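Local coordinates for putative ABC transporter amino acid-binding protein (Sinorhizobium meliloti, PDB 2Q88) that binds the compatible solute ectoine in the cleft between its two lobes, probably delivering it to an ABC transporter for uptake in osmoprotection, at residues V151-D154 / G155-L159; L175-N178 / D179-K183. All coordinates share one frame; numbering follows the deposited sequence.

Interaction 1: V151-D154 / G155-L159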
# COMPACT_ATOMS: atom_id res chain seq x y z
N VAL A 151 2.02 -15.06 -7.43
CA VAL A 151 2.21 -13.62 -7.62
C VAL A 151 1.19 -13.11 -8.64
O VAL A 151 1.00 -13.73 -9.69
CB VAL A 151 3.65 -13.30 -8.07
CG1 VAL A 151 3.82 -11.82 -8.35
CG2 VAL A 151 4.66 -13.78 -6.99
N VAL A 152 0.55 -11.99 -8.32
CA VAL A 152 -0.42 -11.33 -9.22
C VAL A 152 0.03 -9.88 -9.42
O VAL A 152 0.14 -9.14 -8.44
CB VAL A 152 -1.86 -11.38 -8.62
CG1 VAL A 152 -2.84 -10.52 -9.43
CG2 VAL A 152 -2.36 -12.81 -8.57
N PRO A 153 0.29 -9.46 -10.67
CA PRO A 153 0.80 -8.10 -10.94
C PRO A 153 -0.15 -6.96 -10.55
O PRO A 153 0.31 -5.92 -10.05
CB PRO A 153 1.02 -8.11 -12.46
CG PRO A 153 0.17 -9.19 -12.98
CD PRO A 153 0.11 -10.23 -11.90
N ASP A 154 -1.45 -7.12 -10.78
CA ASP A 154 -2.41 -6.07 -10.44
C ASP A 154 -3.83 -6.60 -10.21
O ASP A 154 -4.10 -7.78 -10.43
CB ASP A 154 -2.42 -5.00 -11.54
CG ASP A 154 -2.61 -5.60 -12.92
OD1 ASP A 154 -3.71 -6.09 -13.21
OD2 ASP A 154 -1.69 -5.63 -13.78
N GLY A 155 -4.72 -5.71 -9.79
CA GLY A 155 -6.07 -6.10 -9.40
C GLY A 155 -6.91 -6.73 -10.49
O GLY A 155 -7.59 -7.73 -10.26
N GLN A 156 -6.89 -6.14 -11.68
CA GLN A 156 -7.69 -6.65 -12.80
C GLN A 156 -7.24 -8.07 -13.21
O GLN A 156 -8.07 -8.92 -13.51
CB GLN A 156 -7.67 -5.65 -13.97
CG GLN A 156 -8.50 -4.39 -13.67
CD GLN A 156 -8.19 -3.18 -14.56
OE1 GLN A 156 -7.10 -3.07 -15.13
NE2 GLN A 156 -9.13 -2.25 -14.64
N SER A 157 -5.93 -8.32 -13.17
CA SER A 157 -5.41 -9.67 -13.43
C SER A 157 -5.77 -10.65 -12.32
O SER A 157 -6.07 -11.81 -12.60
CB SER A 157 -3.90 -9.64 -13.64
OG SER A 157 -3.58 -8.93 -14.83
N GLY A 158 -5.75 -10.19 -11.07
CA GLY A 158 -6.15 -11.03 -9.93
C GLY A 158 -7.57 -11.52 -10.02
O GLY A 158 -7.87 -12.69 -9.75
N LEU A 159 -8.47 -10.60 -10.38
CA LEU A 159 -9.87 -10.94 -10.59
C LEU A 159 -10.06 -11.90 -11.76
O LEU A 159 -10.83 -12.86 -11.66
CB LEU A 159 -10.70 -9.67 -10.81
CG LEU A 159 -12.12 -9.73 -10.27
CD1 LEU A 159 -12.13 -9.67 -8.75
CD2 LEU A 159 -12.87 -8.56 -10.84
O HOH W 1 -5.27 -3.66 -12.56

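Interaction 2: L175-N178 / D179-K183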
# COMPACT_ATOMS: atom_id res chain seq x y z
N LEU A 175 -10.13 -1.90 1.24
CA LEU A 175 -10.54 -0.83 0.34
C LEU A 175 -10.22 -1.11 -1.13
O LEU A 175 -10.99 -0.73 -2.01
CB LEU A 175 -9.96 0.51 0.77
CG LEU A 175 -10.58 1.11 2.04
CD1 LEU A 175 -9.64 2.18 2.58
CD2 LEU A 175 -11.96 1.72 1.76
N SER A 176 -9.09 -1.77 -1.39
CA SER A 176 -8.68 -2.14 -2.75
C SER A 176 -9.56 -3.24 -3.35
O SER A 176 -9.91 -3.18 -4.54
CB SER A 176 -7.22 -2.62 -2.78
OG SER A 176 -6.33 -1.66 -2.24
N ILE A 177 -9.87 -4.25 -2.54
CA ILE A 177 -10.73 -5.35 -2.99
C ILE A 177 -12.13 -4.82 -3.28
O ILE A 177 -12.68 -5.10 -4.34
CB ILE A 177 -10.76 -6.51 -1.94
CG1 ILE A 177 -9.45 -7.34 -1.96
CG2 ILE A 177 -11.94 -7.44 -2.18
CD1 ILE A 177 -9.16 -8.08 -3.31
N ASN A 178 -12.69 -4.04 -2.36
CA ASN A 178 -14.04 -3.47 -2.54
C ASN A 178 -14.15 -2.60 -3.79
O ASN A 178 -15.15 -2.66 -4.51
CB ASN A 178 -14.47 -2.66 -1.31
CG ASN A 178 -14.92 -3.54 -0.15
OD1 ASN A 178 -15.28 -4.71 -0.32
ND2 ASN A 178 -14.93 -2.97 1.05
N ASP A 179 -13.14 -1.78 -4.03
CA ASP A 179 -13.12 -0.93 -5.21
C ASP A 179 -13.08 -1.76 -6.50
O ASP A 179 -13.85 -1.52 -7.44
CB ASP A 179 -11.93 0.02 -5.14
CG ASP A 179 -12.00 1.10 -6.17
OD1 ASP A 179 -11.21 1.03 -7.14
OD2 ASP A 179 -12.81 2.06 -6.12
N LEU A 180 -12.19 -2.75 -6.52
CA LEU A 180 -11.99 -3.62 -7.67
C LEU A 180 -13.23 -4.45 -8.00
O LEU A 180 -13.65 -4.50 -9.16
CB LEU A 180 -10.76 -4.52 -7.43
CG LEU A 180 -10.45 -5.69 -8.35
CD1 LEU A 180 -10.04 -5.22 -9.75
CD2 LEU A 180 -9.36 -6.55 -7.72
N VAL A 181 -13.82 -5.07 -6.97
CA VAL A 181 -15.02 -5.90 -7.14
C VAL A 181 -16.24 -5.07 -7.58
O VAL A 181 -16.99 -5.49 -8.47
CB VAL A 181 -15.34 -6.71 -5.85
CG1 VAL A 181 -16.66 -7.47 -5.96
CG2 VAL A 181 -14.20 -7.69 -5.57
N SER A 182 -16.41 -3.88 -6.99
CA SER A 182 -17.53 -3.01 -7.35
C SER A 182 -17.45 -2.48 -8.80
O SER A 182 -18.47 -2.04 -9.35
CB SER A 182 -17.65 -1.84 -6.37
OG SER A 182 -16.57 -0.93 -6.51
N LYS A 183 -16.26 -2.52 -9.39
CA LYS A 183 -16.08 -2.10 -10.78
C LYS A 183 -16.15 -3.28 -11.75
O LYS A 183 -16.31 -3.09 -12.96
CB LYS A 183 -14.73 -1.40 -10.96
CG LYS A 183 -14.66 -0.00 -10.38
CD LYS A 183 -13.27 0.56 -10.55
CE LYS A 183 -13.09 1.84 -9.77
NZ LYS A 183 -11.67 2.07 -9.40

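Interaction 1: V151-D154 / G155-L159
Asp154 meets Ser157 across the start of helix 155-164, Asp154 holding the N-cap position in a strand-loop-helix corner of the periplasmic-binding-protein fold. Its OD1 accepts from Ser157 N at 3.1 Å, and the amide meets that oxygen nearly end-on to the C-O bond (N-H...O 160°). With CG lodged between the backbone N and the carbonyl carbon (chi1 52°), the carboxylate turns back over the helix start. The OG of Ser157 adds a weak bond, 3.3 Å long, to the same OD1. A water gives OD1 a further donor and in turn accepts from Gln156 N, while donating to Gln156 OE1, so two amides of the first turn are served directly or at one remove. Replacing Asp154 with an alanine removes the carboxylate, and would probably leave Ser157 N without its capping acceptor and the water short of one partner. The main chain continues the grip, Gly158 N donating to Asp154 O at 3.0 Å. Further out, the ring of Pro153 rests CG against Ser157 CB at 4.1 Å, and a backbone hydrogen bond with Ala129 ties Val152 to the strand neighbouring 149-151. Buried Val152 presses CG1 to within 3.4 Å of Gly158 CA, closer than usual carbon packing.

Interaction 2: L175-N178 / D179-K183
Ile177 and Val181, one turn apart on helix 174-184, illustrate how an i to i+4 ladder sets side chains over one another on a helix of the family 3 solute-binding fold. From CB, Val181 can be followed outward. CB itself lies 3.5 Å from Ile177 O, the carbonyl that also receives Val181 N at 2.9 Å in an almost straight bond (N-H...O 171°). Because CG1 stands anti to the backbone N (chi1 175°), CG2 is left beside that N and leans back along the helix, coming to 3.2 Å from the same Ile177 O and to 4.1 Å from Ile177 CG2. The two side chains cross at a slant, and both also touch Val191 of strand 189-192; Ile177 reaches Tyr170 and Leu172 as well, which seats this face of the helix on the sheet.

The remaining rungs are less direct. Asp179 N approaches Leu175 O from above the carbonyl plane, and Leu180 N and Ser182 N come to Ser176 O and Asn178 O at a tilt to theirs. One turn on from Asn178, Ser182 OG lies 3.0 Å from Asn178 O and 2.9 Å from Asp179 O.

Toward the ligand cleft, Ser176 OG is hydrogen-bonded to Glu22, a residue of the ectoine pocket, and its side chain touches Phe25 of that pocket. Asp179 packs on Pro23, next to Glu22, and takes a salt bridge from the exposed Lys183, whose chain stretches back one turn to reach it. NZ meets OD1 on the syn side of the carboxylate, 21° out of its plane; the modelled separation of 2.5 Å between Lys183 NZ and Asp179 OD1 is shorter than usual, and its exact length is doubtful.

In the fold
Both interactions belong to the same lobe, their centres about 12 Å apart, and each runs from core to surface: from buried Val152 and Gly158 to exposed Pro153 and Gln156 in interaction 1, from buried Ser176 and Ile177 to exposed Ser182 and Lys183 in interaction 2. At the start of helix 155-164 a side chain and a water supply acceptors to the first turn; within helix 174-184 successive carbonyls do so. The two helices pack directly: Leu180 CD2 lies 3.3 Å from Gly155 O, and Leu159 meets Val181. Interaction 2 is nearer the bound ectoine, the side chain of Ser176 about 5 Å from the ligand and the position of Gly155 about 10 Å.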